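Local coordinates for protein A197 (Sulfolobus turreted icosahedral virus, PDB 2C0N) that probably transfers a sugar from an activated donor to an acceptor, as a viral glycosyltransferase with the GT-A fold, at residues E62-I67 and L118-I123; E75-F78 and V84-G87; K169-I174 and L180-K185. All blocks are in the same frame, centred on the assembly; numbering follows the deposited sequence.

Beyond the first parallel strands, the chain leaves strand 56-60 and enters E62-I67, the first half of contact 1. Helix 71-80 and strand 84-88 follow, and contact 2 closes the short turn between them. It is nested in the much longer loop that contact 1 closes when the chain returns as L118-I123. Contact 3 comes later, in series with both, and closes a hairpin at the end of strand 162-173. One mixed sheet unites them: F120 and F122 on strand 120-124 pair with G87 and V85 of contact 2, while D63 and I67 pair with F173 and K169 of contact 3.

Contact 1 (E62-I67 and L118-I123); sequences EDVVPI and LGFTFI
V64 and P66 pack against G119 and F120 although not one hydrogen bond joins their segments: both belong to the central mixed sheet of the GT-A fold, yet they meet through packing alone, V64 partly on the backbone of G119. Each borrows its backbone partners from elsewhere, V65 from Y171 and F120 from G87. The acidic run D61, E62 and D63 just ahead of V64 is consistent with the DXD motif that in many GT-A enzymes binds the metal and nucleotide-sugar; here E62 and D63 form salt bridges with R14 and K92.

V64 turns its branches to the other segment, and CG1 lies 3.7 Å from the carbonyl O of G119 and 4.1 Å from F120 CB. A compact branched residue suits this spot, where glycine brings its bare backbone close. Two residues on, the rigid P66 ring meets the far end of the F120 ring obliquely, P66 CG being 3.8 Å from F120 CE1. That reach follows from F120 holding CG anti to its own N (chi1 -172°), which sends the ring across to the proline. V65, between them, faces the other way, onto L17 and F20 of helix 15-23.

F120 and T121 form a classic beta bulge opposite strand 56-60. Within it T121 OG1 accepts the N-H of F120 at 3.2 Å, with an angle of 144° at the hydrogen.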
loop_
_atom_site.group_PDB
_atom_site.type_symbol
_atom_site.label_atom_id
_atom_site.label_comp_id
_atom_site.label_asym_id
_atom_site.label_seq_id
_atom_site.Cartn_x
_atom_site.Cartn_y
_atom_site.Cartn_z
ATOM N N GLU A 62 -4.604 -9.364 4.024
ATOM C CA GLU A 62 -4.517 -8.203 3.136
ATOM C C GLU A 62 -5.848 -7.885 2.416
ATOM O O GLU A 62 -6.032 -6.796 1.883
ATOM C CB GLU A 62 -3.385 -8.409 2.149
ATOM C CG GLU A 62 -3.180 -7.290 1.133
ATOM C CD GLU A 62 -4.044 -7.421 -0.112
ATOM O OE1 GLU A 62 -4.477 -8.563 -0.414
ATOM O OE2 GLU A 62 -4.316 -6.391 -0.786
ATOM N N ASP A 63 -6.768 -8.847 2.367
ATOM C CA ASP A 63 -8.091 -8.581 1.795
ATOM C C ASP A 63 -9.185 -8.335 2.840
ATOM O O ASP A 63 -10.358 -8.338 2.518
ATOM C CB ASP A 63 -8.510 -9.692 0.809
ATOM C CG ASP A 63 -8.404 -11.081 1.370
ATOM O OD1 ASP A 63 -8.155 -11.212 2.579
ATOM O OD2 ASP A 63 -8.561 -12.066 0.548
ATOM N N VAL A 64 -8.791 -8.120 4.086
ATOM C CA VAL A 64 -9.740 -7.838 5.149
ATOM C C VAL A 64 -9.533 -6.391 5.633
ATOM O O VAL A 64 -8.431 -6.013 6.006
ATOM C CB VAL A 64 -9.580 -8.868 6.300
ATOM C CG1 VAL A 64 -10.460 -8.484 7.493
ATOM C CG2 VAL A 64 -9.899 -10.288 5.820
ATOM N N VAL A 65 -10.594 -5.579 5.586
ATOM C CA VAL A 65 -10.508 -4.162 5.897
ATOM C C VAL A 65 -11.488 -3.821 6.992
ATOM O O VAL A 65 -12.695 -3.782 6.759
ATOM C CB VAL A 65 -10.796 -3.264 4.663
ATOM C CG1 VAL A 65 -10.677 -1.787 5.038
ATOM C CG2 VAL A 65 -9.837 -3.573 3.563
ATOM N N PRO A 66 -10.976 -3.598 8.210
ATOM C CA PRO A 66 -11.868 -3.297 9.301
ATOM C C PRO A 66 -12.714 -2.068 9.107
ATOM O O PRO A 66 -12.257 -1.037 8.550
ATOM C CB PRO A 66 -10.918 -3.177 10.501
ATOM C CG PRO A 66 -9.728 -4.001 10.088
ATOM C CD PRO A 66 -9.583 -3.719 8.673
ATOM N N ILE A 67 -13.961 -2.182 9.553
ATOM C CA ILE A 67 -14.881 -1.061 9.523
ATOM C C ILE A 67 -14.717 -0.255 10.793
ATOM O O ILE A 67 -14.622 0.976 10.757
ATOM C CB ILE A 67 -16.332 -1.495 9.511
ATOM C CG1 ILE A 67 -16.653 -2.245 8.228
ATOM C CG2 ILE A 67 -17.183 -0.279 9.664
ATOM C CD1 ILE A 67 -18.130 -2.710 8.156
ATOM N N LEU A 118 -7.802 -16.555 11.347
ATOM C CA LEU A 118 -6.606 -15.721 11.564
ATOM C C LEU A 118 -6.496 -14.510 10.636
ATOM O O LEU A 118 -5.408 -13.979 10.448
ATOM C CB LEU A 118 -5.309 -16.562 11.496
ATOM C CG LEU A 118 -5.241 -17.657 12.558
ATOM C CD1 LEU A 118 -4.029 -18.583 12.319
ATOM C CD2 LEU A 118 -5.154 -17.025 13.887
ATOM N N GLY A 119 -7.613 -14.066 10.072
ATOM C CA GLY A 119 -7.618 -12.926 9.204
ATOM C C GLY A 119 -8.013 -11.608 9.828
ATOM O O GLY A 119 -7.991 -10.600 9.157
ATOM N N PHE A 120 -8.429 -11.629 11.088
ATOM C CA PHE A 120 -8.876 -10.423 11.790
ATOM C C PHE A 120 -8.890 -10.765 13.249
ATOM O O PHE A 120 -9.949 -11.007 13.865
ATOM C CB PHE A 120 -10.279 -10.028 11.301
ATOM C CG PHE A 120 -10.778 -8.697 11.817
ATOM C CD1 PHE A 120 -9.938 -7.770 12.391
ATOM C CD2 PHE A 120 -12.112 -8.386 11.685
ATOM C CE1 PHE A 120 -10.437 -6.551 12.847
ATOM C CE2 PHE A 120 -12.613 -7.179 12.148
ATOM C CZ PHE A 120 -11.750 -6.254 12.704
ATOM N N THR A 121 -7.703 -10.828 13.830
ATOM C CA THR A 121 -7.534 -11.601 15.038
ATOM C C THR A 121 -6.454 -10.967 15.894
ATOM O O THR A 121 -5.360 -10.717 15.412
ATOM C CB THR A 121 -7.099 -13.024 14.689
ATOM O OG1 THR A 121 -7.931 -13.560 13.654
ATOM C CG2 THR A 121 -7.137 -13.921 15.882
ATOM N N PHE A 122 -6.746 -10.749 17.176
ATOM C CA PHE A 122 -5.850 -10.111 18.100
ATOM C C PHE A 122 -5.394 -11.154 19.100
ATOM O O PHE A 122 -6.218 -11.837 19.680
ATOM C CB PHE A 122 -6.593 -8.989 18.833
ATOM C CG PHE A 122 -7.100 -7.892 17.918
ATOM C CD1 PHE A 122 -8.268 -8.066 17.190
ATOM C CD2 PHE A 122 -6.390 -6.722 17.763
ATOM C CE1 PHE A 122 -8.735 -7.085 16.326
ATOM C CE2 PHE A 122 -6.829 -5.748 16.901
ATOM C CZ PHE A 122 -8.020 -5.930 16.176
ATOM N N ILE A 123 -4.078 -11.265 19.299
ATOM C CA ILE A 123 -3.536 -12.286 20.181
ATOM C C ILE A 123 -2.605 -11.638 21.196
ATOM O O ILE A 123 -1.680 -10.938 20.851
ATOM C CB ILE A 123 -2.774 -13.381 19.412
ATOM C CG1 ILE A 123 -3.558 -13.827 18.166
ATOM C CG2 ILE A 123 -2.428 -14.495 20.350
ATOM C CD1 ILE A 123 -2.829 -14.864 17.317
#

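Contact 2 (E75-F78 and V84-G87); sequences EAKF and VVCG
V85 pushes a single methyl, CG2, into the angle between two neighbouring side chains of the helix, and there the packing is close. CG2 lies 3.6 Å from F78 CE1 and 3.7 Å from K77 CB. The methyl approaches the F78 ring obliquely. With CG2 beside its backbone N and CG1 anti to it (chi1 177°), V85 turns this branch to the helix; a beta-branched residue suits the extended strand, and its methyl fits between K77 and F78. The phenyl ring also brings its edge, in plane, toward the backbone of V84, CE1 standing 4.0 Å from V84 N.

The K77 side is looser. Only the first carbon of this long chain packs against V85; beyond it the chain bends at chi2 (-68°) and again at chi3 and leads away. Lysine thus gives the buried side a short aliphatic stem and carries its charge outward, where NZ forms a salt bridge with E80 and a cation-pi contact with Y163. F78, in contrast, continues inward to F122 of strand 120-124.

Strands 56-60 and 84-88 run mutually parallel with 120-124 between them; their connection through short strand 64-66 and helix 71-80 is a beta-alpha-beta-like crossover, consistent with the Rossmann-like GT-A fold.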
loop_
_atom_site.group_PDB
_atom_site.type_symbol
_atom_site.label_atom_id
_atom_site.label_comp_id
_atom_site.label_asym_id
_atom_site.label_seq_id
_atom_site.Cartn_x
_atom_site.Cartn_y
_atom_site.Cartn_z
ATOM N N GLU A 75 -9.053 -4.852 24.369
ATOM C CA GLU A 75 -8.224 -4.826 25.568
ATOM C C GLU A 75 -8.957 -5.332 26.798
ATOM O O GLU A 75 -8.375 -6.045 27.599
ATOM C CB GLU A 75 -7.678 -3.419 25.849
ATOM C CG GLU A 75 -6.703 -3.371 27.044
ATOM C CD GLU A 75 -6.023 -2.026 27.215
ATOM O OE1 GLU A 75 -6.366 -1.068 26.496
ATOM O OE2 GLU A 75 -5.128 -1.924 28.072
ATOM N N ALA A 76 -10.226 -4.949 26.937
ATOM C CA ALA A 76 -11.046 -5.422 28.038
ATOM C C ALA A 76 -11.110 -6.950 28.061
ATOM O O ALA A 76 -10.969 -7.570 29.133
ATOM C CB ALA A 76 -12.428 -4.824 27.959
ATOM N N LYS A 77 -11.312 -7.566 26.907
ATOM C CA LYS A 77 -11.388 -9.037 26.841
ATOM C C LYS A 77 -10.068 -9.675 27.265
ATOM O O LYS A 77 -10.081 -10.632 28.022
ATOM C CB LYS A 77 -11.846 -9.546 25.466
ATOM C CG LYS A 77 -13.315 -9.386 25.220
ATOM C CD LYS A 77 -14.158 -10.297 26.136
ATOM C CE LYS A 77 -15.483 -9.628 26.428
ATOM N NZ LYS A 77 -16.321 -10.378 27.359
ATOM N N PHE A 78 -8.932 -9.132 26.843
ATOM C CA PHE A 78 -7.631 -9.667 27.289
ATOM C C PHE A 78 -7.477 -9.520 28.826
ATOM O O PHE A 78 -6.980 -10.422 29.491
ATOM C CB PHE A 78 -6.468 -8.938 26.627
ATOM C CG PHE A 78 -6.305 -9.229 25.157
ATOM C CD1 PHE A 78 -6.629 -10.471 24.613
ATOM C CD2 PHE A 78 -5.812 -8.249 24.305
ATOM C CE1 PHE A 78 -6.435 -10.725 23.229
ATOM C CE2 PHE A 78 -5.624 -8.502 22.961
ATOM C CZ PHE A 78 -5.948 -9.748 22.423
ATOM N N VAL A 84 -7.266 -14.618 22.876
ATOM C CA VAL A 84 -7.434 -14.266 21.465
ATOM C C VAL A 84 -8.803 -13.633 21.332
ATOM O O VAL A 84 -9.783 -14.132 21.911
ATOM C CB VAL A 84 -7.395 -15.506 20.579
ATOM C CG1 VAL A 84 -7.763 -15.177 19.123
ATOM C CG2 VAL A 84 -6.028 -16.181 20.679
ATOM N N VAL A 85 -8.851 -12.526 20.613
ATOM C CA VAL A 85 -10.102 -11.834 20.329
ATOM C C VAL A 85 -10.282 -11.805 18.792
ATOM O O VAL A 85 -9.385 -11.365 18.073
ATOM C CB VAL A 85 -10.091 -10.435 20.923
ATOM C CG1 VAL A 85 -11.336 -9.706 20.563
ATOM C CG2 VAL A 85 -9.954 -10.514 22.452
ATOM N N CYS A 86 -11.431 -12.298 18.331
ATOM C CA CYS A 86 -11.711 -12.512 16.890
ATOM C C CYS A 86 -12.699 -11.478 16.384
ATOM O O CYS A 86 -13.654 -11.171 17.060
ATOM C CB CYS A 86 -12.364 -13.853 16.671
ATOM S SG CYS A 86 -11.400 -15.202 17.317
ATOM N N GLY A 87 -12.432 -10.963 15.185
ATOM C CA GLY A 87 -13.372 -10.125 14.471
ATOM C C GLY A 87 -14.107 -10.851 13.343
ATOM O O GLY A 87 -13.727 -11.957 12.869
#

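Contact 3 (K169-I174 and L180-K185); sequences KAYHFI and LSPDRK
H172 and L180 exchange two backbone hydrogen bonds, the signature of an antiparallel hydrogen-bonded pair. H172 N donates to L180 O at 3.0 Å and nearly straight, 163° at the hydrogen; L180 N returns a bond of 2.9 Å to H172 O, approaching from above that carbonyl's plane. L180 O carries more than one load. A water gives it a proton at 2.8 Å and another to A170 O at 2.7 Å, bridging the strands where the next direct pairing would otherwise be expected: the partner there would be P182 N, which has no hydrogen to donate, and the water takes its place. The CA-H of Y171 adds a weaker contact to L180 O.

Beyond the pairing, P182 packs against the edge of the strand, CG and CD beside A170 O, each at 3.6 Å. CG also packs on K169 CB, so the lysine offers its first carbon while the rest of its extended chain runs outward. The ring of Y171 presents its edge to S181 CA, 3.8 Å from CD1, and meets P182 CD obliquely. Y171 CG sits beside its own N and anti to the carbonyl carbon (chi1 -57°), which lays the ring alongside the turn. At the opposite end I174 CD1 approaches L180 CG at 4.2 Å, a looser apolar touch near the surface.

P182 suits its corner because its ring fixes phi near the value wanted at the second position of the type I turn S181-R184. R184 follows with positive phi, and S181 N then bonds to K185 O, while R184 NH1 reaches out to E107. This is the 3:5 beta hairpin with a type I turn and G1 bulge, joining strands 178-180 and 186-188 at the edge of the central sheet.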
loop_
_atom_site.group_PDB
_atom_site.type_symbol
_atom_site.label_atom_id
_atom_site.label_comp_id
_atom_site.label_asym_id
_atom_site.label_seq_id
_atom_site.Cartn_x
_atom_site.Cartn_y
_atom_site.Cartn_z
ATOM N N LYS A 169 -15.872 -5.636 13.015
ATOM C CA LYS A 169 -16.433 -5.974 11.717
ATOM C C LYS A 169 -15.524 -5.457 10.634
ATOM O O LYS A 169 -14.894 -4.397 10.814
ATOM C CB LYS A 169 -17.835 -5.358 11.550
ATOM C CG LYS A 169 -18.876 -6.027 12.437
ATOM C CD LYS A 169 -20.276 -5.438 12.256
ATOM C CE LYS A 169 -21.215 -5.893 13.305
ATOM N NZ LYS A 169 -22.640 -5.717 12.940
ATOM N N ALA A 170 -15.466 -6.211 9.534
ATOM C CA ALA A 170 -14.618 -5.867 8.393
ATOM C C ALA A 170 -15.262 -6.243 7.066
ATOM O O ALA A 170 -16.030 -7.213 6.993
ATOM C CB ALA A 170 -13.279 -6.603 8.539
ATOM N N TYR A 171 -14.870 -5.541 5.997
ATOM C CA TYR A 171 -15.163 -5.982 4.634
ATOM C C TYR A 171 -14.139 -7.033 4.219
ATOM O O TYR A 171 -12.973 -6.957 4.629
ATOM C CB TYR A 171 -15.048 -4.804 3.665
ATOM C CG TYR A 171 -15.935 -3.664 4.037
ATOM C CD1 TYR A 171 -17.315 -3.783 3.995
ATOM C CD2 TYR A 171 -15.388 -2.484 4.511
ATOM C CE1 TYR A 171 -18.123 -2.727 4.356
ATOM C CE2 TYR A 171 -16.167 -1.442 4.885
ATOM C CZ TYR A 171 -17.528 -1.553 4.817
ATOM O OH TYR A 171 -18.221 -0.462 5.230
ATOM N N HIS A 172 -14.557 -7.948 3.326
ATOM C CA HIS A 172 -13.687 -8.979 2.790
ATOM C C HIS A 172 -13.662 -8.759 1.289
ATOM O O HIS A 172 -14.601 -9.072 0.595
ATOM C CB HIS A 172 -14.236 -10.379 3.152
ATOM C CG HIS A 172 -13.222 -11.472 3.114
ATOM N ND1 HIS A 172 -11.863 -11.246 3.003
ATOM C CD2 HIS A 172 -13.377 -12.813 3.169
ATOM C CE1 HIS A 172 -11.236 -12.411 2.968
ATOM N NE2 HIS A 172 -12.129 -13.374 3.098
ATOM N N PHE A 173 -12.598 -8.140 0.827
ATOM C CA PHE A 173 -12.479 -7.755 -0.557
ATOM C C PHE A 173 -12.212 -8.902 -1.476
ATOM O O PHE A 173 -11.426 -9.802 -1.163
ATOM C CB PHE A 173 -11.390 -6.678 -0.696
ATOM C CG PHE A 173 -11.890 -5.337 -0.385
ATOM C CD1 PHE A 173 -11.994 -4.888 0.934
ATOM C CD2 PHE A 173 -12.374 -4.537 -1.391
ATOM C CE1 PHE A 173 -12.540 -3.637 1.228
ATOM C CE2 PHE A 173 -12.941 -3.287 -1.109
ATOM C CZ PHE A 173 -13.025 -2.829 0.229
ATOM N N ILE A 174 -12.898 -8.875 -2.621
ATOM C CA ILE A 174 -12.793 -9.892 -3.642
ATOM C C ILE A 174 -11.787 -9.441 -4.689
ATOM O O ILE A 174 -10.839 -10.147 -5.001
ATOM C CB ILE A 174 -14.161 -10.221 -4.268
ATOM C CG1 ILE A 174 -15.154 -10.671 -3.185
ATOM C CG2 ILE A 174 -14.043 -11.324 -5.281
ATOM C CD1 ILE A 174 -16.633 -10.546 -3.635
ATOM N N LEU A 180 -17.357 -8.238 0.127
ATOM C CA LEU A 180 -18.449 -8.769 0.943
ATOM C C LEU A 180 -18.493 -8.014 2.231
ATOM O O LEU A 180 -17.524 -7.974 2.963
ATOM C CB LEU A 180 -18.222 -10.245 1.255
ATOM C CG LEU A 180 -18.476 -11.225 0.127
ATOM C CD1 LEU A 180 -18.083 -12.605 0.629
ATOM C CD2 LEU A 180 -19.931 -11.128 -0.309
ATOM N N SER A 181 -19.634 -7.409 2.522
ATOM C CA SER A 181 -19.799 -6.651 3.730
ATOM C C SER A 181 -20.238 -7.575 4.861
ATOM O O SER A 181 -20.684 -8.703 4.629
ATOM C CB SER A 181 -20.868 -5.576 3.532
ATOM O OG SER A 181 -22.121 -6.193 3.499
ATOM N N PRO A 182 -20.072 -7.133 6.102
ATOM C CA PRO A 182 -20.564 -7.999 7.188
ATOM C C PRO A 182 -22.080 -8.274 7.203
ATOM O O PRO A 182 -22.516 -9.197 7.882
ATOM C CB PRO A 182 -20.134 -7.264 8.474
ATOM C CG PRO A 182 -19.262 -6.180 8.080
ATOM C CD PRO A 182 -19.346 -5.954 6.599
ATOM N N ASP A 183 -22.869 -7.491 6.472
ATOM C CA ASP A 183 -24.324 -7.724 6.333
ATOM C C ASP A 183 -24.632 -8.622 5.144
ATOM O O ASP A 183 -25.770 -8.642 4.690
ATOM C CB ASP A 183 -25.099 -6.444 6.069
ATOM C CG ASP A 183 -25.105 -5.485 7.212
ATOM O OD1 ASP A 183 -25.280 -5.912 8.364
ATOM O OD2 ASP A 183 -24.989 -4.262 6.924
ATOM N N ARG A 184 -23.612 -9.313 4.626
ATOM C CA ARG A 184 -23.703 -10.277 3.524
ATOM C C ARG A 184 -24.174 -9.652 2.222
ATOM O O ARG A 184 -24.933 -10.258 1.476
ATOM C CB ARG A 184 -24.623 -11.437 3.889
ATOM C CG ARG A 184 -24.195 -12.183 5.094
ATOM C CD ARG A 184 -25.161 -13.274 5.402
ATOM N NE ARG A 184 -26.381 -12.708 5.973
ATOM C CZ ARG A 184 -26.630 -12.580 7.274
ATOM N NH1 ARG A 184 -25.764 -13.016 8.188
ATOM N NH2 ARG A 184 -27.787 -12.048 7.672
ATOM N N LYS A 185 -23.771 -8.421 1.979
ATOM C CA LYS A 185 -24.090 -7.743 0.753
ATOM C C LYS A 185 -22.782 -7.455 0.072
ATOM O O LYS A 185 -21.738 -7.494 0.681
ATOM C CB LYS A 185 -24.865 -6.456 1.074
ATOM C CG LYS A 185 -26.251 -6.719 1.735
ATOM C CD LYS A 185 -27.458 -6.267 0.908
ATOM C CE LYS A 185 -27.911 -7.292 -0.149
ATOM N NZ LYS A 185 -28.636 -8.472 0.399
HETATM O O HOH W 1 -17.274 -9.150 5.489
#